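Putative uronate isomerase (PDB 4NAR) is of unproven function but may act as a lactate racemase rather than as the uronate isomerase of its name. Local coordinates at residues D321-I324 with R325-G328; S380-E383 with D384-R387; Y393-P396 with S397-K400. All blocks are in the same frame, centred on the assembly; numbering follows the deposited sequence.

Interaction 1. Residues D321-I324 with R325-G328; sequences DKWI and REIG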
ATOM      1  N   ASP A 321       1.236 -13.972 -10.372  1.00 16.34           N
ATOM      2  CA  ASP A 321       1.716 -15.123  -9.611  1.00 19.38           C
ATOM      3  C   ASP A 321       2.703 -15.987 -10.435  1.00 28.29           C
ATOM      4  O   ASP A 321       3.783 -16.361  -9.941  1.00 26.09           O
ATOM      5  CB  ASP A 321       0.521 -15.959  -9.129  1.00 22.19           C
ATOM      6  CG  ASP A 321       0.935 -17.099  -8.211  1.00 34.11           C
ATOM      7  OD1 ASP A 321       0.933 -16.900  -6.973  1.00 37.42           O
ATOM      8  OD2 ASP A 321       1.267 -18.193  -8.728  1.00 41.58           O
ATOM      9  N   LYS A 322       2.336 -16.278 -11.689  1.00 31.12           N
ATOM     10  CA  LYS A 322       3.222 -16.965 -12.644  1.00 32.61           C
ATOM     11  C   LYS A 322       4.519 -16.178 -12.816  1.00 30.62           C
ATOM     12  O   LYS A 322       5.620 -16.737 -12.807  1.00 34.10           O
ATOM     13  CB  LYS A 322       2.531 -17.095 -14.003  1.00 33.15           C
ATOM     14  CG  LYS A 322       2.682 -18.442 -14.700  1.00 45.25           C
ATOM     15  CD  LYS A 322       1.618 -18.595 -15.803  1.00 57.81           C
ATOM     16  CE  LYS A 322       0.184 -18.582 -15.211  1.00 83.36           C
ATOM     17  NZ  LYS A 322      -0.846 -17.887 -16.080  1.00 74.87           N
ATOM     18  N   TRP A 323       4.381 -14.867 -12.956  1.00 25.16           N
ATOM     19  CA  TRP A 323       5.541 -14.018 -13.182  1.00 27.11           C
ATOM     20  C   TRP A 323       6.498 -14.023 -12.002  1.00 26.27           C
ATOM     21  O   TRP A 323       7.712 -14.150 -12.189  1.00 25.31           O
ATOM     22  CB  TRP A 323       5.101 -12.601 -13.519  1.00 22.82           C
ATOM     23  CG  TRP A 323       4.587 -12.487 -14.915  1.00 24.61           C
ATOM     24  CD1 TRP A 323       4.846 -13.339 -15.962  1.00 20.07           C
ATOM     25  CD2 TRP A 323       3.728 -11.458 -15.434  1.00 21.86           C
ATOM     26  NE1 TRP A 323       4.199 -12.899 -17.098  1.00 20.58           N
ATOM     27  CE2 TRP A 323       3.509 -11.746 -16.804  1.00 26.86           C
ATOM     28  CE3 TRP A 323       3.126 -10.322 -14.876  1.00 17.30           C
ATOM     29  CZ2 TRP A 323       2.706 -10.928 -17.628  1.00 24.68           C
ATOM     30  CZ3 TRP A 323       2.327  -9.510 -15.694  1.00 22.23           C
ATOM     31  CH2 TRP A 323       2.127  -9.821 -17.056  1.00 18.61           C
ATOM     32  N   ILE A 324       5.954 -13.890 -10.795  1.00 19.37           N
ATOM     33  CA  ILE A 324       6.766 -13.957  -9.583  1.00 23.79           C
ATOM     34  C   ILE A 324       7.586 -15.248  -9.511  1.00 27.54           C
ATOM     35  O   ILE A 324       8.796 -15.202  -9.244  1.00 29.75           O
ATOM     36  CB  ILE A 324       5.909 -13.823  -8.312  1.00 20.15           C
ATOM     37  CG1 ILE A 324       5.351 -12.395  -8.204  1.00 23.49           C
ATOM     38  CG2 ILE A 324       6.739 -14.185  -7.084  1.00 16.76           C
ATOM     39  CD1 ILE A 324       4.107 -12.285  -7.361  1.00 21.10           C
ATOM     40  N   ARG A 325       6.930 -16.383  -9.756  1.00 22.33           N
ATOM     41  CA  ARG A 325       7.587 -17.692  -9.751  1.00 22.59           C
ATOM     42  C   ARG A 325       8.622 -17.860 -10.879  1.00 26.25           C
ATOM     43  O   ARG A 325       9.623 -18.552 -10.696  1.00 30.32           O
ATOM     44  CB  ARG A 325       6.550 -18.821  -9.810  1.00 17.09           C
ATOM     45  CG  ARG A 325       5.791 -19.049  -8.502  1.00 47.08           C
ATOM     46  CD  ARG A 325       4.769 -20.204  -8.601  1.00 46.43           C
ATOM     47  NE  ARG A 325       3.482 -19.767  -9.151  1.00 56.83           N
ATOM     48  CZ  ARG A 325       2.996 -20.117 -10.348  1.00 56.76           C
ATOM     49  NH1 ARG A 325       3.688 -20.925 -11.142  1.00 51.82           N
ATOM     50  NH2 ARG A 325       1.807 -19.661 -10.746  1.00 54.73           N
ATOM     51  N   GLU A 326       8.384 -17.239 -12.036  1.00 27.55           N
ATOM     52  CA  GLU A 326       9.363 -17.263 -13.129  1.00 28.31           C
ATOM     53  C   GLU A 326      10.699 -16.636 -12.718  1.00 28.69           C
ATOM     54  O   GLU A 326      11.756 -17.279 -12.787  1.00 29.38           O
ATOM     55  CB  GLU A 326       8.825 -16.535 -14.365  1.00 28.87           C
ATOM     56  CG  GLU A 326       8.387 -17.455 -15.503  1.00 46.86           C
ATOM     57  CD  GLU A 326       7.156 -16.931 -16.259  1.00 56.32           C
ATOM     58  OE1 GLU A 326       7.091 -15.702 -16.536  1.00 53.62           O
ATOM     59  OE2 GLU A 326       6.252 -17.754 -16.569  1.00 56.99           O
ATOM     60  N   ILE A 327      10.655 -15.376 -12.300  1.00 21.14           N
ATOM     61  CA  ILE A 327      11.883 -14.669 -11.973  1.00 23.92           C
ATOM     62  C   ILE A 327      12.439 -15.053 -10.584  1.00 30.76           C
ATOM     63  O   ILE A 327      13.656 -15.116 -10.395  1.00 28.77           O
ATOM     64  CB  ILE A 327      11.705 -13.126 -12.116  1.00 23.86           C
ATOM     65  CG1 ILE A 327      13.064 -12.418 -12.144  1.00 17.71           C
ATOM     66  CG2 ILE A 327      10.758 -12.548 -11.032  1.00 15.85           C
ATOM     67  CD1 ILE A 327      12.945 -10.910 -12.093  1.00 22.47           C
ATOM     68  N   GLY A 328      11.554 -15.313  -9.619  1.00 28.73           N
ATOM     69  CA  GLY A 328      11.989 -15.621  -8.263  1.00 21.51           C
ATOM     70  C   GLY A 328      12.605 -14.411  -7.561  1.00 31.22           C
ATOM     71  O   GLY A 328      12.707 -13.301  -8.129  1.00 20.96           O
TER
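The carboxylate oxygen OD2 of D321 is gripped twice by one side chain, one helical turn further on. R325 NH2 donates to D321 OD2 at 2.6 Å, almost in line with the C-O bond, while R325 NE donates to the same oxygen at 2.8 Å from above the carboxylate plane. Both bonds lie in the plane of the guanidinium, which thus meets the acid with its NE side; the two flat groups are turned 47° apart. The arginine chain gets there by bending at chi3 (-85°), which folds the guanidinium back along the helix until K322 CA stands over one of its faces, offset toward the rim. The second oxygen, D321 OD1, is taken by the backbone N atoms of F314 and H315, and the acid therefore ties the loop before the helix to R325. This is the classic i to i+4 salt bridge of an alpha-helix, here laid over the last turns of helix 318-327. Beneath it run the regular backbone bonds, among them R325 N to D321 O at 3.2 Å and I327 N to W323 O, also at 3.2 Å. Round the helix, E326 OE1 approaches the indole of W323 at its edge, near the ring plane, and stands 3.3 Å from W323 CD1. K322 and E326 lie alongside each other, with K322 CG 4.1 Å from E326 OE2. The buried side is apolar: W323 and I324 lean on V349 of helix 347-357, and I327 reaches V353 of that helix as well as V335 and Y338 of helix 332-341. G328 ends the helix with a positive phi of 69°, while its N still bonds to I324 O at 2.8 Å.

Interaction 2. Residues S380-E383 with D384-R387; sequences SIPE and DECR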
ATOM      1  N   SER A 380       1.922 -21.825   4.357  1.00 22.27           N
ATOM      2  CA  SER A 380       1.504 -23.124   3.829  1.00 32.46           C
ATOM      3  C   SER A 380       1.941 -23.317   2.374  1.00 33.14           C
ATOM      4  O   SER A 380       1.487 -24.242   1.689  1.00 36.89           O
ATOM      5  CB  SER A 380       0.003 -23.394   4.029  1.00 25.88           C
ATOM      6  OG  SER A 380      -0.773 -22.326   3.544  1.00 43.69           O
ATOM      7  N   ILE A 381       2.839 -22.445   1.922  1.00 26.08           N
ATOM      8  CA  ILE A 381       3.577 -22.679   0.685  1.00 25.11           C
ATOM      9  C   ILE A 381       4.646 -23.746   0.975  1.00 26.67           C
ATOM     10  O   ILE A 381       5.429 -23.604   1.936  1.00 28.47           O
ATOM     11  CB  ILE A 381       4.212 -21.368   0.172  1.00 29.59           C
ATOM     12  CG1 ILE A 381       3.101 -20.355  -0.136  1.00 28.16           C
ATOM     13  CG2 ILE A 381       5.112 -21.628  -1.051  1.00 25.71           C
ATOM     14  CD1 ILE A 381       3.573 -18.955  -0.370  1.00 23.90           C
ATOM     15  N   PRO A 382       4.665 -24.837   0.181  1.00 27.37           N
ATOM     16  CA  PRO A 382       5.600 -25.928   0.510  1.00 28.82           C
ATOM     17  C   PRO A 382       7.062 -25.510   0.401  1.00 30.92           C
ATOM     18  O   PRO A 382       7.411 -24.589  -0.367  1.00 25.50           O
ATOM     19  CB  PRO A 382       5.274 -27.008  -0.532  1.00 21.95           C
ATOM     20  CG  PRO A 382       3.841 -26.768  -0.864  1.00 25.70           C
ATOM     21  CD  PRO A 382       3.679 -25.249  -0.832  1.00 22.13           C
ATOM     22  N   GLU A 383       7.903 -26.196   1.171  1.00 26.71           N
ATOM     23  CA  GLU A 383       9.340 -25.945   1.163  1.00 29.45           C
ATOM     24  C   GLU A 383       9.937 -25.918  -0.254  1.00 23.43           C
ATOM     25  O   GLU A 383      10.695 -25.014  -0.599  1.00 23.90           O
ATOM     26  CB  GLU A 383      10.080 -26.976   2.026  1.00 23.53           C
ATOM     27  CG  GLU A 383      11.600 -26.882   1.897  1.00 34.93           C
ATOM     28  CD  GLU A 383      12.344 -27.759   2.908  1.00 52.23           C
ATOM     29  OE1 GLU A 383      11.699 -28.649   3.524  1.00 55.52           O
ATOM     30  OE2 GLU A 383      13.575 -27.547   3.086  1.00 57.19           O
ATOM     31  N   ASP A 384       9.594 -26.909  -1.066  1.00 24.85           N
ATOM     32  CA  ASP A 384      10.168 -27.005  -2.400  1.00 27.84           C
ATOM     33  C   ASP A 384       9.728 -25.840  -3.282  1.00 26.28           C
ATOM     34  O   ASP A 384      10.516 -25.335  -4.079  1.00 23.21           O
ATOM     35  CB  ASP A 384       9.852 -28.360  -3.045  1.00 25.57           C
ATOM     36  CG  ASP A 384      10.599 -29.519  -2.366  1.00 37.59           C
ATOM     37  OD1 ASP A 384      11.664 -29.276  -1.751  1.00 42.80           O
ATOM     38  OD2 ASP A 384      10.115 -30.672  -2.441  1.00 43.84           O
ATOM     39  N   GLU A 385       8.485 -25.397  -3.112  1.00 24.44           N
ATOM     40  CA  GLU A 385       7.985 -24.264  -3.875  1.00 27.29           C
ATOM     41  C   GLU A 385       8.617 -22.952  -3.424  1.00 31.27           C
ATOM     42  O   GLU A 385       8.791 -22.024  -4.224  1.00 26.54           O
ATOM     43  CB  GLU A 385       6.453 -24.230  -3.850  1.00 37.43           C
ATOM     44  CG  GLU A 385       5.852 -25.055  -5.011  1.00 50.59           C
ATOM     45  CD  GLU A 385       4.516 -25.722  -4.686  1.00 60.36           C
ATOM     46  OE1 GLU A 385       3.736 -25.137  -3.894  1.00 68.08           O
ATOM     47  OE2 GLU A 385       4.245 -26.824  -5.241  1.00 53.12           O
ATOM     48  N   CYS A 386       9.004 -22.892  -2.148  1.00 34.36           N
ATOM     49  CA  CYS A 386       9.780 -21.764  -1.626  1.00 29.51           C
ATOM     50  C   CYS A 386      11.193 -21.671  -2.212  1.00 26.34           C
ATOM     51  O   CYS A 386      11.638 -20.591  -2.634  1.00 19.07           O
ATOM     52  CB  CYS A 386       9.886 -21.842  -0.094  1.00 29.65           C
ATOM     53  SG  CYS A 386       8.355 -21.442   0.803  1.00 33.21           S
ATOM     54  N   ARG A 387      11.926 -22.782  -2.211  1.00 26.22           N
ATOM     55  CA  ARG A 387      13.294 -22.701  -2.702  1.00 22.93           C
ATOM     56  C   ARG A 387      13.295 -22.476  -4.216  1.00 24.11           C
ATOM     57  O   ARG A 387      14.174 -21.782  -4.737  1.00 28.37           O
ATOM     58  CB  ARG A 387      14.166 -23.877  -2.244  1.00 23.40           C
ATOM     59  CG  ARG A 387      14.039 -25.167  -3.014  1.00 28.85           C
ATOM     60  CD  ARG A 387      15.303 -26.006  -2.811  1.00 30.11           C
ATOM     61  NE  ARG A 387      15.399 -26.563  -1.455  1.00 34.17           N
ATOM     62  CZ  ARG A 387      15.214 -27.851  -1.161  1.00 36.03           C
ATOM     63  NH1 ARG A 387      14.947 -28.726  -2.126  1.00 32.52           N
ATOM     64  NH2 ARG A 387      15.314 -28.279   0.097  1.00 39.61           N
TER
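The guanidinium of R387 has D384 OD1 over one face, above NH1, while E383 OE2 approaches it obliquely. E383 OE2 stands 3.5 Å from R387 NH2, with the carboxylate and guanidinium planes 66° apart; D384 OD1 lies 3.3 Å from R387 NH1 but well out of the guanidinium plane, a pairing of charges in which no N-H points at the oxygen. Together the three residues form a salt-bridge network on the exposed flank of the first helical turn. R387 reaches it with CG set between its backbone N and carbonyl carbon (chi1 81°), while E383 extends its chain from the turn below. Another flat group, the carboxylate of E385, runs alongside the ring of P382, bringing E385 OE1 to 3.1 Å from P382 CD, so that one carboxylate oxygen abuts the ring carbons. P382 holds the N-cap position of helix 383-388, and its carbonyl O accepts from C386 N at 2.9 Å; R387 N follows with a bond of 3.0 Å to E383 O. Three acids, E383, D384 and E385, thus occupy the opening turn, where negative charge is likely to suit the positive end of the helix dipole. On the buried flank, I381 CG2 packs against C386 SG at 3.7 Å. The short helix follows strand 373-379 of the parallel five-stranded sheet after a short loop: I381 lies on I311, S380 OG is bonded to the carbonyl oxygens of P309 and I311, and E383 and C386 rest on Y393 of the edge strand 392-393.

Interaction 3. Residues Y393-P396 with S397-K400; sequences YMDP and SKIK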
ATOM      1  N   TYR A 393      12.604 -21.589   4.012  1.00 21.98           N
ATOM      2  CA  TYR A 393      11.380 -22.217   4.527  1.00 25.46           C
ATOM      3  C   TYR A 393      11.495 -22.591   6.006  1.00 26.75           C
ATOM      4  O   TYR A 393      12.556 -23.006   6.473  1.00 19.72           O
ATOM      5  CB  TYR A 393      11.033 -23.478   3.725  1.00 30.78           C
ATOM      6  CG  TYR A 393       9.865 -24.282   4.287  1.00 30.70           C
ATOM      7  CD1 TYR A 393      10.072 -25.337   5.183  1.00 22.91           C
ATOM      8  CD2 TYR A 393       8.550 -23.979   3.924  1.00 30.16           C
ATOM      9  CE1 TYR A 393       8.999 -26.060   5.698  1.00 27.13           C
ATOM     10  CE2 TYR A 393       7.473 -24.704   4.428  1.00 26.83           C
ATOM     11  CZ  TYR A 393       7.706 -25.744   5.308  1.00 30.93           C
ATOM     12  OH  TYR A 393       6.634 -26.454   5.804  1.00 37.61           O
HETATM   13  N   MSE A 394      10.387 -22.451   6.731  1.00 22.40           N
HETATM   14  CA  MSE A 394      10.267 -23.029   8.069  1.00 21.01           C
HETATM   15  C   MSE A 394       8.854 -23.546   8.227  1.00 25.65           C
HETATM   16  O   MSE A 394       7.892 -22.888   7.807  1.00 27.45           O
HETATM   17  CB  MSE A 394      10.589 -22.018   9.180  1.00 25.22           C
HETATM   18  CG  MSE A 394      12.050 -21.979   9.596  1.00 39.51           C
HETATM   19 SE   MSE A 394      12.368 -20.743  11.094  0.21 35.59          SE
HETATM   20  CE  MSE A 394      14.316 -20.633  10.959  1.00 47.96           C
ATOM     21  N   ASP A 395       8.738 -24.740   8.802  1.00 32.23           N
ATOM     22  CA  ASP A 395       7.446 -25.315   9.137  1.00 25.35           C
ATOM     23  C   ASP A 395       6.763 -24.338  10.078  1.00 25.71           C
ATOM     24  O   ASP A 395       7.286 -24.072  11.165  1.00 26.70           O
ATOM     25  CB  ASP A 395       7.657 -26.652   9.845  1.00 29.74           C
ATOM     26  CG  ASP A 395       6.383 -27.481   9.951  1.00 39.66           C
ATOM     27  OD1 ASP A 395       5.258 -26.918   9.858  1.00 37.98           O
ATOM     28  OD2 ASP A 395       6.518 -28.717  10.138  1.00 49.45           O
ATOM     29  N   PRO A 396       5.605 -23.786   9.658  1.00 27.11           N
ATOM     30  CA  PRO A 396       4.854 -22.810  10.464  1.00 29.61           C
ATOM     31  C   PRO A 396       4.369 -23.389  11.793  1.00 34.37           C
ATOM     32  O   PRO A 396       4.160 -22.629  12.747  1.00 34.84           O
ATOM     33  CB  PRO A 396       3.642 -22.464   9.578  1.00 25.82           C
ATOM     34  CG  PRO A 396       3.501 -23.644   8.639  1.00 28.45           C
ATOM     35  CD  PRO A 396       4.928 -24.073   8.378  1.00 25.77           C
ATOM     36  N   SER A 397       4.191 -24.708  11.854  1.00 36.70           N
ATOM     37  CA  SER A 397       3.710 -25.345  13.078  1.00 37.12           C
ATOM     38  C   SER A 397       4.807 -25.415  14.137  1.00 37.95           C
ATOM     39  O   SER A 397       4.522 -25.608  15.315  1.00 41.44           O
ATOM     40  CB  SER A 397       3.177 -26.752  12.794  1.00 35.68           C
ATOM     41  OG  SER A 397       4.247 -27.670  12.624  1.00 43.75           O
ATOM     42  N   LYS A 398       6.060 -25.268  13.714  1.00 35.37           N
ATOM     43  CA  LYS A 398       7.186 -25.342  14.643  1.00 36.83           C
ATOM     44  C   LYS A 398       7.652 -23.973  15.129  1.00 40.54           C
ATOM     45  O   LYS A 398       8.613 -23.881  15.897  1.00 47.85           O
ATOM     46  CB  LYS A 398       8.374 -26.081  14.016  1.00 38.71           C
ATOM     47  CG  LYS A 398       8.383 -27.585  14.264  1.00 52.11           C
ATOM     48  CD  LYS A 398       7.314 -28.297  13.444  1.00 62.20           C
ATOM     49  CE  LYS A 398       7.156 -29.763  13.876  1.00 61.03           C
ATOM     50  NZ  LYS A 398       5.715 -30.197  13.782  1.00 57.71           N
ATOM     51  N   ILE A 399       6.986 -22.912  14.679  1.00 42.76           N
ATOM     52  CA  ILE A 399       7.365 -21.560  15.094  1.00 39.16           C
ATOM     53  C   ILE A 399       6.615 -21.127  16.363  1.00 36.44           C
ATOM     54  O   ILE A 399       5.385 -21.108  16.375  1.00 44.04           O
ATOM     55  CB  ILE A 399       7.101 -20.536  13.978  1.00 37.04           C
ATOM     56  CG1 ILE A 399       7.756 -20.982  12.668  1.00 39.09           C
ATOM     57  CG2 ILE A 399       7.623 -19.155  14.392  1.00 42.79           C
ATOM     58  CD1 ILE A 399       9.271 -21.022  12.725  1.00 40.17           C
ATOM     59  N   LYS A 400       7.349 -20.769  17.419  1.00 38.50           N
ATOM     60  CA  LYS A 400       6.732 -20.391  18.708  1.00 37.90           C
ATOM     61  C   LYS A 400       7.466 -19.239  19.397  1.00 36.30           C
ATOM     62  O   LYS A 400       8.707 -19.210  19.400  1.00 37.94           O
ATOM     63  CB  LYS A 400       6.629 -21.608  19.642  1.00 36.83           C
ATOM     64  CG  LYS A 400       5.358 -22.427  19.411  1.00 47.12           C
ATOM     65  CD  LYS A 400       5.588 -23.924  19.598  1.00 57.57           C
ATOM     66  CE  LYS A 400       6.731 -24.424  18.726  1.00 64.07           C
ATOM     67  NZ  LYS A 400       7.062 -25.852  19.019  1.00 68.63           N
TER
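M394 and I399 make the close-packed half of this turn, while the D395, S397 and K398 side chains form its looser, polar half. M394, modelled as selenomethionine, sends its SE to within 3.5 Å of I399 CD1, the two side chains crossing at about a right angle. I399 CG1 sits 3.5 Å from D395 O, and the buried isoleucine also packs on Y307 of strand 302-308 and on F404. P396 shares Y307, and M394 touches Q303 and I305 of the same strand. The polar side is governed by D395 OD1, which accepts from S397 N at 3.2 Å, from above the carboxylate plane, and more weakly from S397 OG at 3.0 Å. With CG anti to the backbone N (chi1 -167°), the aspartate carboxylate is carried forward to reach S397 N. K398 folds its chain across the acid so that CD lies 3.4 Å from D395 OD2, and its NZ donates to S397 OG at 3.1 Å; NZ stays beyond salt-bridge range of the carboxylate. Replacing D395 by an alanine would probably leave S397 N without its side-chain acceptor and the S397 hydroxyl with K398 NZ alone of the two partners described. Behind the side chains, K398 N bonds to D395 O at 3.1 Å, the donor lying above the carbonyl plane, and a weak bond from I399 N to P396 O follows. An acid followed by proline, bonding through its side chain to the N two residues on and through its carbonyl to the N three on, is an Asx turn combined with a type I beta turn, the Asx-Pro turn.

From the N terminus, the three contacts come in series, and none encloses or crosses another. Each is local: interaction 1 spans the final turns of helix 318-327, interaction 2 starts helix 383-388 after strand 373-379, and interaction 3 is the turn leaving strand 392-393 on the way to strand 409-412. Those two strands form the outer edges of the parallel five-stranded sheet, to which interactions 2 and 3 are both tied. These two have centres about 12 Å apart and touch through the Y393 ring. Interaction 1 belongs instead to helix 318-327, which packs on helices 332-341 and 347-357, its nearest atoms about 6 Å from interaction 2 and about 14 Å from interaction 3.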